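Local coordinates for endo-pectate lyase (Erwinia chrysanthemi, PDB 3B4N), which probably cleaves polygalacturonate and methylated pectins internally by calcium-dependent beta-elimination, leaving unsaturated galacturonosyl groups at the new non-reducing ends, at residues A[190-195]-A[211-216]; A[244-249]-A[274-279]. One frame throughout, in Å; residues are numbered along the deposited sequence.

Interaction 1: residues A[190-195]-A[211-216]; sequences EDICED and AHNAKD. With CA (calcium ion), chain C; ZN (zinc ion), chain D.
Asp-191 and Asn-213 bring the two backbones to 4.7 Å between their CA atoms, where the loop 190-195, which follows strand 181-189, runs past the end of strand 210-213. The direct backbone bond between the segments goes from Ile-192 N to His-212 O (2.9 Å) and is nearly straight, 168° at the hydrogen. Asp-191 CA adds a CH...O contact to the same oxygen, which thus receives two neighbours from the loop.

Just beyond this bond both chains turn their oxygens on a calcium ion. Asp-191 OD1 binds the calcium ion at 2.4 Å, reaching in although its CB points away from 211-216; CG lies trans to the backbone N (chi1 -174°), and that swing carries the carboxylate round to the metal. Asn-213 OD1 binds the same calcium ion at 2.3 Å, with its amide plane turned 66° from the carboxylate. Asp-191 OD1 and Asn-213 OD1 stand 3.1 Å apart, a closeness of two acceptors that their shared cation makes tolerable. Ile-192 O, Tyr-218 O and two waters complete the site, which ties neighbouring coils of the right-handed parallel beta-helix together across the loops. One of these waters donates to Cys-193 O, the other to Ala-214 O. Asn-213 OD1 also accepts a bent bond from Ala-214 N, so ion and backbone together fix the amide's rotation.

On the side facing 211-213, buried Ile-192 meets Ala-211 CB through CD1 at 4.0 Å, while its CB lies against Asn-213 ND2. The His-212 ring presents its CD2 edge to Glu-190 O (3.2 Å), and its ND1 is hydrogen-bonded to Thr-244 OG1. Farther along the loop, Cys-193 is disulfide-bonded to Cys-143, and Asp-195 OD1 binds a zinc ion shared with Asp-173.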
ATOM      1  N   GLU A 190       5.264  -7.347   5.212  1.00 10.81           N
ATOM      2  CA  GLU A 190       6.672  -7.747   5.112  1.00 11.22           C
ATOM      3  C   GLU A 190       7.014  -8.605   3.884  1.00 12.94           C
ATOM      4  O   GLU A 190       8.158  -8.611   3.417  1.00 13.04           O
ATOM      5  CB  GLU A 190       7.109  -8.427   6.415  1.00 12.55           C
ATOM      6  CG  GLU A 190       7.209  -7.464   7.619  1.00 15.05           C
ATOM      7  CD  GLU A 190       8.325  -6.426   7.488  1.00 18.34           C
ATOM      8  OE1 GLU A 190       9.355  -6.723   6.845  1.00 20.38           O
ATOM      9  OE2 GLU A 190       8.191  -5.314   8.048  1.00 19.18           O
ATOM     10  N   ASP A 191       6.020  -9.317   3.362  1.00 12.33           N
ATOM     11  CA  ASP A 191       6.161 -10.128   2.151  1.00 12.11           C
ATOM     12  C   ASP A 191       4.746 -10.543   1.785  1.00 12.46           C
ATOM     13  O   ASP A 191       4.215 -11.510   2.326  1.00 12.87           O
ATOM     14  CB  ASP A 191       7.021 -11.381   2.384  1.00 14.02           C
ATOM     15  CG  ASP A 191       7.293 -12.159   1.089  1.00 14.88           C
ATOM     16  OD1 ASP A 191       6.569 -11.961   0.093  1.00 14.79           O
ATOM     17  OD2 ASP A 191       8.233 -12.985   1.066  1.00 17.60           O
ATOM     18  N   ILE A 192       4.131  -9.798   0.875  1.00 10.98           N
ATOM     19  CA  ILE A 192       2.775 -10.087   0.450  1.00 10.91           C
ATOM     20  C   ILE A 192       2.635 -11.559   0.091  1.00 10.62           C
ATOM     21  O   ILE A 192       3.494 -12.107  -0.604  1.00 11.08           O
ATOM     22  CB  ILE A 192       2.414  -9.268  -0.796  1.00 10.36           C
ATOM     23  CG1 ILE A 192       2.373  -7.779  -0.453  1.00 11.52           C
ATOM     24  CG2 ILE A 192       1.078  -9.747  -1.360  1.00 10.23           C
ATOM     25  CD1 ILE A 192       2.261  -6.891  -1.678  1.00 13.56           C
ATOM     26  N   CYS A 193       1.570 -12.194   0.570  1.00 10.53           N
ATOM     27  CA  CYS A 193       1.328 -13.594   0.254  1.00 11.18           C
ATOM     28  C   CYS A 193       0.468 -13.638  -1.021  1.00 11.04           C
ATOM     29  O   CYS A 193       0.989 -13.397  -2.112  1.00 12.13           O
ATOM     30  CB  CYS A 193       0.650 -14.289   1.444  1.00 11.20           C
ATOM     31  SG  CYS A 193       0.339 -16.062   1.182  1.00 14.69           S
ATOM     32  N   GLU A 194      -0.832 -13.902  -0.916  1.00 11.56           N
ATOM     33  CA  GLU A 194      -1.670 -13.949  -2.122  1.00 12.09           C
ATOM     34  C   GLU A 194      -1.773 -12.560  -2.747  1.00 10.95           C
ATOM     35  O   GLU A 194      -1.630 -12.380  -3.958  1.00 12.60           O
ATOM     36  CB  GLU A 194      -3.069 -14.465  -1.785  1.00 14.73           C
ATOM     37  CG  GLU A 194      -3.130 -15.936  -1.404  1.00 20.24           C
ATOM     38  CD  GLU A 194      -2.647 -16.862  -2.513  1.00 23.09           C
ATOM     39  OE1 GLU A 194      -2.873 -16.548  -3.703  1.00 25.23           O
ATOM     40  OE2 GLU A 194      -2.055 -17.914  -2.196  1.00 26.30           O
ATOM     41  N   ASP A 195      -2.046 -11.582  -1.894  1.00 10.82           N
ATOM     42  CA  ASP A 195      -2.153 -10.182  -2.285  1.00  9.14           C
ATOM     43  C   ASP A 195      -2.206  -9.411  -0.980  1.00  9.25           C
ATOM     44  O   ASP A 195      -2.302 -10.014   0.084  1.00 10.98           O
ATOM     45  CB  ASP A 195      -3.405  -9.929  -3.150  1.00 11.28           C
ATOM     46  CG  ASP A 195      -4.621 -10.710  -2.684  1.00 11.41           C
ATOM     47  OD1 ASP A 195      -4.993 -11.694  -3.352  1.00 12.50           O
ATOM     48  OD2 ASP A 195      -5.204 -10.342  -1.654  1.00 15.07           O
ATOM     49  N   ALA A 211       4.517  -1.942   1.299  1.00  8.41           N
ATOM     50  CA  ALA A 211       4.263  -3.329   0.931  1.00  9.56           C
ATOM     51  C   ALA A 211       5.448  -3.930   0.188  1.00  8.93           C
ATOM     52  O   ALA A 211       5.806  -3.496  -0.902  1.00  8.60           O
ATOM     53  CB  ALA A 211       3.001  -3.428   0.080  1.00 10.76           C
ATOM     54  N   HIS A 212       6.035  -4.951   0.788  1.00  9.89           N
ATOM     55  CA  HIS A 212       7.174  -5.618   0.205  1.00 10.25           C
ATOM     56  C   HIS A 212       6.776  -6.922  -0.468  1.00 10.43           C
ATOM     57  O   HIS A 212       5.848  -7.598  -0.042  1.00 11.19           O
ATOM     58  CB  HIS A 212       8.199  -5.931   1.303  1.00 10.58           C
ATOM     59  CG  HIS A 212       9.479  -6.514   0.791  1.00 10.13           C
ATOM     60  ND1 HIS A 212      10.386  -5.780   0.060  1.00 12.55           N
ATOM     61  CD2 HIS A 212      10.001  -7.759   0.903  1.00 12.62           C
ATOM     62  CE1 HIS A 212      11.416  -6.545  -0.254  1.00 14.16           C
ATOM     63  NE2 HIS A 212      11.208  -7.750   0.244  1.00 13.18           N
ATOM     64  N   ASN A 213       7.452  -7.242  -1.560  1.00 11.16           N
ATOM     65  CA  ASN A 213       7.245  -8.537  -2.185  1.00 10.99           C
ATOM     66  C   ASN A 213       8.598  -8.901  -2.765  1.00 11.41           C
ATOM     67  O   ASN A 213       9.445  -8.036  -2.957  1.00 11.93           O
ATOM     68  CB  ASN A 213       6.153  -8.533  -3.260  1.00 10.05           C
ATOM     69  CG  ASN A 213       5.431  -9.877  -3.322  1.00 10.76           C
ATOM     70  OD1 ASN A 213       5.909 -10.865  -2.760  1.00 10.82           O
ATOM     71  ND2 ASN A 213       4.288  -9.925  -4.000  1.00 10.50           N
ATOM     72  N   ALA A 214       8.821 -10.178  -3.020  1.00 12.65           N
ATOM     73  CA  ALA A 214      10.118 -10.576  -3.541  1.00 14.72           C
ATOM     74  C   ALA A 214      10.027 -11.766  -4.460  1.00 14.82           C
ATOM     75  O   ALA A 214       9.173 -12.634  -4.291  1.00 13.79           O
ATOM     76  CB  ALA A 214      11.060 -10.893  -2.389  1.00 17.86           C
ATOM     77  N   LYS A 215      10.915 -11.797  -5.445  1.00 15.28           N
ATOM     78  CA  LYS A 215      10.954 -12.925  -6.350  1.00 17.16           C
ATOM     79  C   LYS A 215      11.423 -14.086  -5.481  1.00 17.75           C
ATOM     80  O   LYS A 215      12.345 -13.934  -4.671  1.00 18.40           O
ATOM     81  CB  LYS A 215      11.944 -12.662  -7.487  1.00 18.77           C
ATOM     82  CG  LYS A 215      12.199 -13.867  -8.386  1.00 23.11           C
ATOM     83  CD  LYS A 215      12.956 -13.475  -9.649  1.00 26.76           C
ATOM     84  CE  LYS A 215      12.028 -12.870 -10.705  1.00 29.88           C
ATOM     85  NZ  LYS A 215      11.298 -11.652 -10.244  1.00 33.54           N
ATOM     86  N   ASP A 216      10.763 -15.228  -5.632  1.00 18.67           N
ATOM     87  CA  ASP A 216      11.090 -16.429  -4.873  1.00 19.83           C
ATOM     88  C   ASP A 216      10.697 -16.304  -3.396  1.00 19.18           C
ATOM     89  O   ASP A 216      11.129 -17.093  -2.564  1.00 18.34           O
ATOM     90  CB  ASP A 216      12.589 -16.739  -5.017  1.00 23.92           C
ATOM     91  CG  ASP A 216      12.950 -18.128  -4.539  1.00 28.50           C
ATOM     92  OD1 ASP A 216      12.113 -19.042  -4.688  1.00 30.47           O
ATOM     93  OD2 ASP A 216      14.080 -18.316  -4.033  1.00 31.97           O
TER
HETATM   94 CA    CA C 702       5.346 -12.846  -1.718  1.00 11.72          CA
HETATM   95 ZN    ZN D 711      -6.447 -12.532  -2.400  1.00 11.63          ZN
HETATM   96  O   HOH W   1       3.488 -13.066  -3.265  1.00 12.96           O
HETATM   97  O   HOH W   2      -8.083 -11.721  -2.637  1.00 16.24           O
HETATM   98  O   HOH W   3       6.816 -13.806  -3.327  1.00 12.47           O
HETATM   99  O   HOH W   4      -6.758 -14.186  -3.395  1.00 15.34           O

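Interaction 2: residues A[244-249]-A[274-279]; sequences TGEHGK and NGTIDS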
ATOM      1  N   THR A 244       8.075  -2.031  -2.140  1.00  9.99           N
ATOM      2  CA  THR A 244       9.503  -2.333  -2.110  1.00 10.55           C
ATOM      3  C   THR A 244       9.720  -3.749  -2.618  1.00 10.19           C
ATOM      4  O   THR A 244       8.820  -4.587  -2.577  1.00 10.36           O
ATOM      5  CB  THR A 244      10.075  -2.213  -0.677  1.00 12.13           C
ATOM      6  OG1 THR A 244       9.459  -3.182   0.175  1.00 12.98           O
ATOM      7  CG2 THR A 244       9.810  -0.831  -0.116  1.00 12.71           C
ATOM      8  N   GLY A 245      10.921  -4.015  -3.111  1.00 11.29           N
ATOM      9  CA  GLY A 245      11.204  -5.348  -3.609  1.00 11.52           C
ATOM     10  C   GLY A 245      10.809  -5.540  -5.059  1.00 12.74           C
ATOM     11  O   GLY A 245      11.028  -4.654  -5.889  1.00 14.12           O
ATOM     12  N   GLU A 246      10.247  -6.709  -5.360  1.00 12.33           N
ATOM     13  CA  GLU A 246       9.811  -7.060  -6.710  1.00 12.37           C
ATOM     14  C   GLU A 246       8.314  -7.350  -6.662  1.00 10.56           C
ATOM     15  O   GLU A 246       7.869  -8.178  -5.869  1.00 10.97           O
ATOM     16  CB  GLU A 246      10.549  -8.310  -7.210  1.00 13.92           C
ATOM     17  CG  GLU A 246      12.067  -8.181  -7.330  1.00 17.47           C
ATOM     18  CD  GLU A 246      12.786  -8.373  -6.011  1.00 17.79           C
ATOM     19  OE1 GLU A 246      12.554  -9.407  -5.349  1.00 18.89           O
ATOM     20  OE2 GLU A 246      13.593  -7.495  -5.640  1.00 20.21           O
ATOM     21  N   HIS A 247       7.550  -6.689  -7.532  1.00 10.43           N
ATOM     22  CA  HIS A 247       6.097  -6.836  -7.585  1.00 10.22           C
ATOM     23  C   HIS A 247       5.555  -7.192  -8.963  1.00 10.25           C
ATOM     24  O   HIS A 247       6.211  -6.968  -9.983  1.00 11.40           O
ATOM     25  CB  HIS A 247       5.448  -5.529  -7.149  1.00  9.20           C
ATOM     26  CG  HIS A 247       5.615  -5.236  -5.695  1.00  9.43           C
ATOM     27  ND1 HIS A 247       4.626  -5.492  -4.771  1.00  9.90           N
ATOM     28  CD2 HIS A 247       6.661  -4.731  -4.999  1.00 10.48           C
ATOM     29  CE1 HIS A 247       5.054  -5.155  -3.567  1.00 10.18           C
ATOM     30  NE2 HIS A 247       6.287  -4.689  -3.679  1.00 11.13           N
ATOM     31  N   GLY A 248       4.339  -7.733  -8.986  1.00 10.93           N
ATOM     32  CA  GLY A 248       3.689  -8.063 -10.242  1.00 10.39           C
ATOM     33  C   GLY A 248       2.990  -6.806 -10.733  1.00 11.57           C
ATOM     34  O   GLY A 248       3.354  -6.241 -11.761  1.00 12.11           O
ATOM     35  N   LYS A 249       1.968  -6.371 -10.003  1.00 12.09           N
ATOM     36  CA  LYS A 249       1.259  -5.147 -10.355  1.00 12.30           C
ATOM     37  C   LYS A 249       0.618  -4.551  -9.117  1.00 10.98           C
ATOM     38  O   LYS A 249       0.410  -5.239  -8.120  1.00 11.30           O
ATOM     39  CB  LYS A 249       0.207  -5.395 -11.444  1.00 15.53           C
ATOM     40  CG  LYS A 249      -0.832  -6.424 -11.120  1.00 17.89           C
ATOM     41  CD  LYS A 249      -1.916  -6.469 -12.215  1.00 21.00           C
ATOM     42  CE  LYS A 249      -1.368  -6.899 -13.575  1.00 22.05           C
ATOM     43  NZ  LYS A 249      -0.890  -8.315 -13.596  1.00 24.67           N
ATOM     44  N   ASN A 274       9.639   1.596  -5.151  1.00 13.29           N
ATOM     45  CA  ASN A 274      11.087   1.631  -4.953  1.00 15.22           C
ATOM     46  C   ASN A 274      11.556   0.190  -5.019  1.00 16.64           C
ATOM     47  O   ASN A 274      11.836  -0.449  -4.005  1.00 18.66           O
ATOM     48  CB  ASN A 274      11.457   2.259  -3.607  1.00 18.38           C
ATOM     49  CG  ASN A 274      12.928   2.669  -3.543  1.00 21.08           C
ATOM     50  OD1 ASN A 274      13.525   3.032  -4.559  1.00 24.99           O
ATOM     51  ND2 ASN A 274      13.511   2.628  -2.349  1.00 23.79           N
ATOM     52  N   GLY A 275      11.586  -0.311  -6.244  1.00 16.45           N
ATOM     53  CA  GLY A 275      11.992  -1.668  -6.534  1.00 14.92           C
ATOM     54  C   GLY A 275      11.568  -1.874  -7.973  1.00 15.51           C
ATOM     55  O   GLY A 275      11.590  -0.926  -8.760  1.00 17.63           O
ATOM     56  N   THR A 276      11.175  -3.090  -8.324  1.00 14.25           N
ATOM     57  CA  THR A 276      10.738  -3.372  -9.683  1.00 14.62           C
ATOM     58  C   THR A 276       9.293  -3.833  -9.682  1.00 13.11           C
ATOM     59  O   THR A 276       8.787  -4.340  -8.681  1.00 14.06           O
ATOM     60  CB  THR A 276      11.596  -4.459 -10.344  1.00 15.92           C
ATOM     61  OG1 THR A 276      11.481  -5.679  -9.604  1.00 17.56           O
ATOM     62  CG2 THR A 276      13.046  -4.023 -10.387  1.00 18.49           C
ATOM     63  N   ILE A 277       8.625  -3.652 -10.812  1.00 12.74           N
ATOM     64  CA  ILE A 277       7.232  -4.051 -10.928  1.00 12.30           C
ATOM     65  C   ILE A 277       6.960  -4.346 -12.397  1.00 13.25           C
ATOM     66  O   ILE A 277       7.532  -3.711 -13.277  1.00 14.13           O
ATOM     67  CB  ILE A 277       6.313  -2.928 -10.387  1.00 10.81           C
ATOM     68  CG1 ILE A 277       4.888  -3.457 -10.223  1.00 12.05           C
ATOM     69  CG2 ILE A 277       6.369  -1.710 -11.293  1.00 12.36           C
ATOM     70  CD1 ILE A 277       4.064  -2.641  -9.261  1.00 11.15           C
ATOM     71  N   ASP A 278       6.106  -5.327 -12.669  1.00 13.11           N
ATOM     72  CA  ASP A 278       5.818  -5.672 -14.054  1.00 13.41           C
ATOM     73  C   ASP A 278       4.922  -4.664 -14.763  1.00 12.14           C
ATOM     74  O   ASP A 278       5.131  -4.370 -15.940  1.00 13.73           O
ATOM     75  CB  ASP A 278       5.223  -7.078 -14.135  1.00 14.64           C
ATOM     76  CG  ASP A 278       6.191  -8.144 -13.660  1.00 16.97           C
ATOM     77  OD1 ASP A 278       7.388  -8.059 -14.001  1.00 20.77           O
ATOM     78  OD2 ASP A 278       5.761  -9.075 -12.952  1.00 20.57           O
ATOM     79  N   SER A 279       3.925  -4.146 -14.048  1.00 10.57           N
ATOM     80  CA  SER A 279       3.001  -3.144 -14.573  1.00 11.36           C
ATOM     81  C   SER A 279       2.288  -2.533 -13.380  1.00 10.56           C
ATOM     82  O   SER A 279       2.364  -3.066 -12.275  1.00 10.51           O
ATOM     83  CB  SER A 279       1.983  -3.761 -15.539  1.00 12.68           C
ATOM     84  OG  SER A 279       1.202  -4.751 -14.906  1.00 14.70           O
TER
HETATM   85  O   HOH W   5      13.210  -2.210  -2.983  1.00 20.11           O
HETATM   86  O   HOH W   6       9.000  -7.257 -10.550  1.00 23.57           O
HETATM   87  O   HOH W   7       1.952  -7.299 -14.591  1.00 25.17           O
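Glu-246 and Thr-276 lie side by side on one face of the paired strands, pointing the same way, and Glu-246 CG touches Thr-276 OG1 at 3.4 Å. The hydroxyl sits between the backbone N and the carbonyl carbon (chi1 61°), which turns it to the glutamate's aliphatic part and to a water that joins it to His-247 O, donating to the latter. OE1 of Glu-246 accepts a hydrogen bond from Lys-215 N.

On the other face, His-247 and Ile-277 are paired in register, and CG1 and CD1 of Ile-277 pack against His-247 CB, CG1 at 3.7 Å. The imidazole itself turns back across the corner at Gly-245, where His-247 NE2 donates to Thr-244 O at 2.8 Å from above the carbonyl plane. Val-225 also packs on His-247.

Between these two layers run the parallel-strand bonds Thr-276 N to Gly-245 O and His-247 N to Thr-276 O, both 2.9 Å, and Asp-278 N to His-247 O, 3.1 Å. Past the corner at Gly-248 and Asp-278, Ser-279 N reaches Gly-248 O, while Lys-249 CE rests near Ser-279 OG and one water joins NZ to that hydroxyl. At the first corner Gly-275 CA comes within 3.2 Å of Gly-245 O, a CH...O contact. Such corners, repeated in register with like positions stacked from coil to coil, are characteristic of the right-handed parallel beta-helix.

How the interactions relate
The segments of interaction 1 come first along the chain and those of interaction 2 follow; the two centres are about 10 Å apart. Both join successive coils of the beta-helix, with strand 210-213 of the first stacked parallel on strand 241-244 of the second. Residues 211-216 and 244-249 meet directly: Glu-246 N probably bonds to Asn-213 O, next to the calcium-binding side chain, and His-247 packs against both Asn-213 and Ile-192. The calcium site of interaction 1 is therefore backed by the coil that interaction 2 pairs with the following one, and a metal-bound contact between coils passes into one held by strand hydrogen bonds.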